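PDB 3C8T: fumarate lyase from Mesorhizobium sp., which belongs to the mostly helical fumarate lyase superfamily, whose members assemble as four-chain proteins built round long helices. Local coordinates for residues Glu32-Leu37 with Leu211-Leu215; Ala40-Ile46 with Arg203-Val207; Thr103-Asp109 with Glu312-Trp318. All coordinates share one frame; numbering follows the deposited sequence.

Contact 1 (Glu32-Leu37 with Leu211-Leu215); sequences ETEVAL and LAREL
A36 of helix 23-43 meets three side chains of helix 204-215: L211, E214 and L215. The pairing is mainly apolar. The CB of A36 lies 3.7 Å from CD2 of L215 and 3.9 Å from CD1 of L211. The same methyl also touches the aliphatic start of E214, with 3.8 Å between the two CB atoms. L211 holds its CG anti to the backbone N (chi1 177°). Its CD1 branch thereby lies against the helix backbone where A36 joins L37, 3.6 Å from the N of L37. That N-H is already bonded within its own helix to the O of T33. CD2 of L215, by contrast, stops at the A36 methyl and the E32 side chain. The two short helix segments approach to 9.3 Å between axes, at 125° between their N-to-C directions.

Polar links are few. No direct hydrogen bond joins the two segments. A water links them instead: it donates to OE2 of E32 at 2.6 Å and, at a longer 3.3 Å, to the backbone O of L215. The extended E32 chain crosses L215 at a slant, with CG and OE2 near its CD2, while its OE1 forms a salt bridge with R29. E214 bends at chi2, and its OE1 pairs with R43. L215 and T33 also touch T110 of helix 104-140, which packs beside both segments.

The chemistry implies a mainly apolar joint between two helices of the lyase fold, made by leucine branches on an alanine. A water bridges at one side, and the carboxylates of E32 and E214 find charged partners outside the contact.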
# COMPACT_ATOMS: atom_id res chain seq x y z
N GLU A 32 30.54 -19.16 3.34
CA GLU A 32 31.10 -18.55 4.56
C GLU A 32 30.40 -19.05 5.82
O GLU A 32 31.06 -19.40 6.81
CB GLU A 32 31.12 -17.00 4.46
CG GLU A 32 31.46 -16.31 5.78
CD GLU A 32 31.49 -14.79 5.72
OE1 GLU A 32 31.27 -14.18 4.63
OE2 GLU A 32 31.77 -14.19 6.80
N THR A 33 29.08 -19.15 5.78
CA THR A 33 28.25 -19.62 6.90
C THR A 33 28.52 -21.10 7.20
O THR A 33 28.68 -21.47 8.37
CB THR A 33 26.77 -19.39 6.55
OG1 THR A 33 26.55 -18.01 6.26
CG2 THR A 33 25.80 -19.87 7.68
N GLU A 34 28.54 -21.95 6.16
CA GLU A 34 28.73 -23.40 6.34
C GLU A 34 30.12 -23.72 6.93
O GLU A 34 30.24 -24.63 7.76
CB GLU A 34 28.57 -24.12 5.01
CG GLU A 34 27.16 -24.11 4.47
CD GLU A 34 26.29 -25.27 4.99
OE1 GLU A 34 26.75 -26.04 5.86
OE2 GLU A 34 25.16 -25.41 4.48
N VAL A 35 31.14 -22.99 6.49
CA VAL A 35 32.51 -23.16 6.96
C VAL A 35 32.59 -22.76 8.41
O VAL A 35 33.21 -23.47 9.22
CB VAL A 35 33.51 -22.28 6.14
CG1 VAL A 35 34.89 -22.19 6.84
CG2 VAL A 35 33.66 -22.81 4.75
N ALA A 36 31.97 -21.64 8.76
CA ALA A 36 31.97 -21.16 10.13
C ALA A 36 31.22 -22.15 11.00
O ALA A 36 31.60 -22.39 12.15
CB ALA A 36 31.37 -19.76 10.22
N LEU A 37 30.17 -22.77 10.46
CA LEU A 37 29.40 -23.76 11.24
C LEU A 37 30.27 -24.98 11.57
O LEU A 37 30.25 -25.46 12.71
CB LEU A 37 28.14 -24.19 10.50
CG LEU A 37 27.31 -25.33 11.11
CD1 LEU A 37 26.70 -24.98 12.48
CD2 LEU A 37 26.25 -25.71 10.15
N LEU A 211 28.80 -20.08 16.58
CA LEU A 211 28.63 -19.66 15.20
C LEU A 211 28.46 -18.14 15.07
O LEU A 211 29.03 -17.54 14.18
CB LEU A 211 27.44 -20.40 14.58
CG LEU A 211 27.04 -20.05 13.15
CD1 LEU A 211 28.14 -20.42 12.22
CD2 LEU A 211 25.77 -20.80 12.79
N ALA A 212 27.73 -17.53 15.98
CA ALA A 212 27.59 -16.07 15.99
C ALA A 212 28.99 -15.44 16.15
O ALA A 212 29.34 -14.47 15.47
CB ALA A 212 26.67 -15.66 17.11
N ARG A 213 29.79 -16.03 17.03
CA ARG A 213 31.10 -15.53 17.33
C ARG A 213 31.98 -15.63 16.11
O ARG A 213 32.63 -14.68 15.76
CB ARG A 213 31.69 -16.28 18.53
CG ARG A 213 32.83 -15.55 19.20
CD ARG A 213 33.07 -16.06 20.63
NE ARG A 213 33.93 -17.24 20.75
CZ ARG A 213 34.84 -17.66 19.86
NH1 ARG A 213 35.05 -17.01 18.73
NH2 ARG A 213 35.55 -18.76 20.12
N GLU A 214 31.95 -16.78 15.43
CA GLU A 214 32.77 -16.99 14.23
C GLU A 214 32.47 -15.97 13.13
O GLU A 214 33.35 -15.61 12.37
CB GLU A 214 32.49 -18.37 13.62
CG GLU A 214 33.44 -19.47 14.00
CD GLU A 214 34.90 -19.12 13.66
OE1 GLU A 214 35.71 -19.07 14.61
OE2 GLU A 214 35.23 -18.89 12.46
N LEU A 215 31.22 -15.56 13.02
CA LEU A 215 30.81 -14.67 11.94
C LEU A 215 30.78 -13.23 12.42
O LEU A 215 30.51 -12.33 11.64
CB LEU A 215 29.41 -15.05 11.45
CG LEU A 215 29.31 -16.38 10.75
CD1 LEU A 215 27.84 -16.73 10.48
CD2 LEU A 215 30.12 -16.35 9.46
O HOH W 1 31.90 -12.39 8.67

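Contact 2 (Ala40-Ile46 with Arg203-Val207); sequences AQARLGI and RGLDV
I46 and L44 both press on V207, and here the contact is tight. CD1 of I46 lies 3.5 Å from CG2 of V207, closer than carbons usually pack. CD1 of L44 reaches the same valine methyl at 3.9 Å and also lies near the CA of V207. On the other branch of V207, CG1 meets the CG of Q41 at 4.0 Å. Q41 then carries its amide onward, where NE2 bonds to the backbone O of W100. A40 adds a looser touch to the O of V207.

Residues Q41 to I46 form a Schellman motif that ends helix 23-43. I46 N bonds to Q41 O, G45 N bonds to A42 O, and G45 takes the positive phi of the C-prime residue. The turn brings the L44 carbonyl to R203, just before helix 204-215.

V207, Q41 and A40 are buried, whereas R203 and D206 lie at the polar edge of the contact. L44 and I46 serve both sides. R203 NH2 donates to the O of L44 at 3.1 Å, with a C=O...N angle of 161°, so the donor lies nearly in line with the carbonyl. The oxygen is near the guanidinium plane. NH1 adds a weak second bond to it. The R203 chain bends at chi2 (-74°) and again at chi3, folding back so that NE makes a salt bridge with OD2 of D206, 3.2 Å away. That oxygen is met on its anti side. Carbonyl and carboxylate thus hold the guanidinium from its edge, while CD1 of I46 lies over one face. Nearby, L205 packs on S431 of the second subunit.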
# COMPACT_ATOMS: atom_id res chain seq x y z
N ALA A 40 32.84 -23.91 14.26
CA ALA A 40 32.15 -23.85 15.54
C ALA A 40 31.94 -25.27 16.11
O ALA A 40 32.10 -25.50 17.30
CB ALA A 40 30.80 -23.12 15.39
N GLN A 41 31.60 -26.22 15.26
CA GLN A 41 31.33 -27.55 15.75
C GLN A 41 32.60 -28.32 16.15
O GLN A 41 32.56 -29.14 17.05
CB GLN A 41 30.49 -28.29 14.71
CG GLN A 41 29.03 -27.92 14.81
CD GLN A 41 28.22 -28.36 13.65
OE1 GLN A 41 28.74 -28.54 12.54
NE2 GLN A 41 26.91 -28.54 13.88
N ALA A 42 33.73 -28.03 15.50
CA ALA A 42 34.97 -28.71 15.79
C ALA A 42 35.51 -28.24 17.12
O ALA A 42 36.03 -29.05 17.90
CB ALA A 42 35.98 -28.51 14.70
N ARG A 43 35.39 -26.94 17.40
CA ARG A 43 35.74 -26.39 18.71
C ARG A 43 34.90 -26.95 19.86
O ARG A 43 35.40 -27.07 20.97
CB ARG A 43 35.65 -24.86 18.73
CG ARG A 43 36.82 -24.19 18.04
CD ARG A 43 37.00 -22.76 18.52
NE ARG A 43 35.82 -21.94 18.27
CZ ARG A 43 35.57 -21.28 17.14
NH1 ARG A 43 36.41 -21.33 16.11
NH2 ARG A 43 34.45 -20.56 17.06
N LEU A 44 33.64 -27.26 19.61
CA LEU A 44 32.78 -27.79 20.67
C LEU A 44 32.84 -29.31 20.69
O LEU A 44 32.04 -29.95 21.37
CB LEU A 44 31.32 -27.33 20.49
CG LEU A 44 31.04 -25.83 20.61
CD1 LEU A 44 29.86 -25.42 19.77
CD2 LEU A 44 30.85 -25.39 22.08
N GLY A 45 33.75 -29.88 19.91
CA GLY A 45 33.93 -31.34 19.81
C GLY A 45 32.76 -32.08 19.20
O GLY A 45 32.52 -33.25 19.51
N ILE A 46 32.02 -31.43 18.31
CA ILE A 46 30.80 -32.04 17.80
C ILE A 46 31.06 -32.80 16.51
O ILE A 46 30.41 -33.81 16.22
CB ILE A 46 29.61 -31.04 17.71
CG1 ILE A 46 29.09 -30.79 19.13
CG2 ILE A 46 28.49 -31.57 16.84
CD1 ILE A 46 28.32 -29.54 19.26
N ARG A 203 23.29 -29.90 22.57
CA ARG A 203 24.40 -28.98 22.33
C ARG A 203 24.01 -27.82 21.38
O ARG A 203 24.84 -26.96 21.04
CB ARG A 203 25.61 -29.74 21.76
CG ARG A 203 26.03 -31.01 22.51
CD ARG A 203 26.74 -30.71 23.83
NE ARG A 203 27.66 -29.56 23.78
CZ ARG A 203 28.92 -29.63 23.33
NH1 ARG A 203 29.68 -28.54 23.35
NH2 ARG A 203 29.41 -30.77 22.86
N GLY A 204 22.76 -27.80 20.97
CA GLY A 204 22.33 -26.82 19.96
C GLY A 204 22.65 -25.36 20.24
O GLY A 204 23.21 -24.68 19.40
N LEU A 205 22.31 -24.89 21.43
CA LEU A 205 22.55 -23.47 21.79
C LEU A 205 24.05 -23.09 21.85
O LEU A 205 24.42 -21.95 21.54
CB LEU A 205 21.85 -23.13 23.09
CG LEU A 205 20.40 -22.65 23.01
CD1 LEU A 205 19.58 -23.63 22.29
CD2 LEU A 205 19.79 -22.50 24.38
N ASP A 206 24.89 -24.06 22.25
CA ASP A 206 26.36 -23.91 22.21
C ASP A 206 26.85 -23.66 20.78
O ASP A 206 27.61 -22.73 20.52
CB ASP A 206 27.06 -25.17 22.76
CG ASP A 206 26.66 -25.47 24.18
OD1 ASP A 206 26.50 -24.50 24.96
OD2 ASP A 206 26.50 -26.68 24.51
N VAL A 207 26.40 -24.48 19.85
CA VAL A 207 26.74 -24.30 18.43
C VAL A 207 26.31 -22.91 17.90
O VAL A 207 27.10 -22.19 17.29
CB VAL A 207 26.11 -25.40 17.58
CG1 VAL A 207 26.41 -25.20 16.08
CG2 VAL A 207 26.59 -26.76 18.08

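Contact 3 (Thr103-Asp109 with Glu312-Trp318); sequences TTQDIMD and ERATGPW
Q105 meets W318 with its CG and R313 with its amide oxygen. The CG sits over one face of the indole, 3.9 Å from the centroid of the six-membered ring, which makes a CH-pi contact. The Q105 amide plane is inclined 34° to the ring. CG is anti to the backbone N (chi1 -157°) and the chain stays extended, a shape that carries the amide along the ring and on to R313. There OE1 accepts a short bond of 2.6 Å from R313 NE. The oxygen lies in the guanidinium plane, yet the amide and guanidinium planes stand 88° apart. The other end of the amide is held too, since NE2 bonds to the O of H225. This fixes the rotation of the group.

M108 crosses W318 at about a right angle. Its SD is 3.9 Å from CH2 of the ring and approaches obliquely, a Met-aromatic contact. T103 puts its CG2 methyl 3.6 Å from R313 NH2.

The second subunit reaches the loop before helix 315-344, where its K163 forms a salt bridge with E312, and the third meets T315 and M108. The contact joins the first two turns of helix 104-140 to this loop and the start of helix 315-344. I107 packs against helix 23-43, and T104 and M108 touch helix 80-91.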
# COMPACT_ATOMS: atom_id res chain seq x y z
N THR A 103 19.35 -26.40 8.85
CA THR A 103 18.32 -26.40 7.83
C THR A 103 18.65 -25.28 6.79
O THR A 103 19.47 -24.37 7.03
CB THR A 103 16.88 -26.25 8.41
OG1 THR A 103 15.91 -26.52 7.38
CG2 THR A 103 16.61 -24.83 8.95
N THR A 104 18.01 -25.37 5.64
CA THR A 104 18.14 -24.40 4.56
C THR A 104 17.91 -22.93 4.98
O THR A 104 18.77 -22.07 4.71
CB THR A 104 17.23 -24.81 3.38
OG1 THR A 104 17.76 -26.01 2.84
CG2 THR A 104 17.18 -23.74 2.28
N GLN A 105 16.80 -22.64 5.66
CA GLN A 105 16.56 -21.25 6.14
C GLN A 105 17.62 -20.70 7.12
O GLN A 105 17.82 -19.46 7.22
CB GLN A 105 15.16 -21.10 6.74
CG GLN A 105 14.67 -19.66 6.72
CD GLN A 105 13.35 -19.46 7.45
OE1 GLN A 105 12.74 -20.42 7.93
NE2 GLN A 105 12.91 -18.21 7.54
N ASP A 106 18.29 -21.59 7.84
CA ASP A 106 19.41 -21.14 8.68
C ASP A 106 20.49 -20.50 7.81
O ASP A 106 20.96 -19.41 8.09
CB ASP A 106 20.02 -22.29 9.44
CG ASP A 106 19.12 -22.83 10.50
OD1 ASP A 106 18.18 -22.13 10.94
OD2 ASP A 106 19.36 -23.98 10.91
N ILE A 107 20.89 -21.20 6.75
CA ILE A 107 21.98 -20.75 5.91
C ILE A 107 21.58 -19.52 5.11
O ILE A 107 22.37 -18.57 5.00
CB ILE A 107 22.50 -21.85 4.94
CG1 ILE A 107 22.81 -23.17 5.68
CG2 ILE A 107 23.76 -21.37 4.20
CD1 ILE A 107 23.80 -23.08 6.87
N MET A 108 20.34 -19.55 4.59
CA MET A 108 19.78 -18.42 3.79
C MET A 108 19.50 -17.16 4.62
O MET A 108 19.81 -16.06 4.15
CB MET A 108 18.53 -18.86 3.04
CG MET A 108 18.80 -19.92 1.96
SD MET A 108 17.35 -20.45 0.96
CE MET A 108 17.23 -18.97 -0.06
N ASP A 109 18.98 -17.31 5.84
CA ASP A 109 18.79 -16.19 6.77
C ASP A 109 20.11 -15.58 7.19
O ASP A 109 20.30 -14.35 7.18
CB ASP A 109 18.08 -16.67 8.04
CG ASP A 109 16.55 -16.59 7.97
OD1 ASP A 109 15.99 -16.15 6.95
OD2 ASP A 109 15.89 -16.95 8.97
N GLU A 312 6.33 -22.48 11.88
CA GLU A 312 7.75 -22.56 12.08
C GLU A 312 8.49 -22.21 10.78
O GLU A 312 9.71 -22.00 10.78
CB GLU A 312 8.15 -23.92 12.69
CG GLU A 312 7.79 -24.09 14.19
CD GLU A 312 6.28 -23.89 14.50
OE1 GLU A 312 5.44 -24.79 14.18
OE2 GLU A 312 5.93 -22.81 15.04
N ARG A 313 7.73 -22.06 9.71
CA ARG A 313 8.23 -21.62 8.38
C ARG A 313 7.02 -21.59 7.49
O ARG A 313 6.22 -22.55 7.45
CB ARG A 313 9.25 -22.61 7.77
CG ARG A 313 10.05 -22.10 6.52
CD ARG A 313 11.34 -22.97 6.29
NE ARG A 313 12.16 -22.95 7.50
CZ ARG A 313 12.42 -24.01 8.28
NH1 ARG A 313 12.00 -25.23 7.93
NH2 ARG A 313 13.14 -23.85 9.39
N ALA A 314 6.87 -20.49 6.76
CA ALA A 314 5.82 -20.37 5.75
C ALA A 314 6.46 -19.78 4.48
O ALA A 314 7.03 -18.69 4.49
CB ALA A 314 4.68 -19.52 6.27
N THR A 315 6.38 -20.54 3.39
CA THR A 315 7.11 -20.23 2.17
C THR A 315 6.55 -18.97 1.45
O THR A 315 7.31 -18.12 0.99
CB THR A 315 7.14 -21.47 1.29
OG1 THR A 315 5.83 -22.08 1.34
CG2 THR A 315 8.14 -22.48 1.88
N GLY A 316 5.23 -18.83 1.43
CA GLY A 316 4.60 -17.63 0.85
C GLY A 316 5.14 -16.34 1.45
O GLY A 316 5.79 -15.54 0.75
N PRO A 317 4.88 -16.11 2.77
CA PRO A 317 5.41 -14.91 3.41
C PRO A 317 6.92 -14.75 3.23
O PRO A 317 7.41 -13.63 3.04
CB PRO A 317 5.09 -15.14 4.91
CG PRO A 317 3.86 -16.00 4.89
CD PRO A 317 4.12 -16.94 3.73
N TRP A 318 7.65 -15.86 3.32
CA TRP A 318 9.12 -15.79 3.28
C TRP A 318 9.60 -15.34 1.89
O TRP A 318 10.50 -14.52 1.76
CB TRP A 318 9.72 -17.14 3.71
CG TRP A 318 11.23 -17.23 3.64
CD1 TRP A 318 12.15 -16.20 3.86
CD2 TRP A 318 12.00 -18.41 3.41
NE1 TRP A 318 13.43 -16.69 3.74
CE2 TRP A 318 13.37 -18.04 3.47
CE3 TRP A 318 11.67 -19.75 3.18
CZ2 TRP A 318 14.41 -18.95 3.27
CZ3 TRP A 318 12.71 -20.68 2.98
CH2 TRP A 318 14.07 -20.27 3.03

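Overall arrangement
Contacts 1 and 2 join the same two helices, 23-43 and 204-215, at successive levels, with centres about 11 Å apart. Contact 1 is buried and mostly apolar. Contact 2, where helix 23-43 ends and helix 204-215 begins, is farther from the chain centre, is partly buried and adds arginine bonds. They meet directly through the E214-R43 salt bridge and through L37 packed on V207. Contact 3 is buried but uses helices 104-140 and 315-344, and it trades leucine methyls for an indole, an amide and a guanidinium. I107 connects it to contact 1 by touching T33 and E34. Contacts 2 and 3 do not touch, though both reach the second subunit.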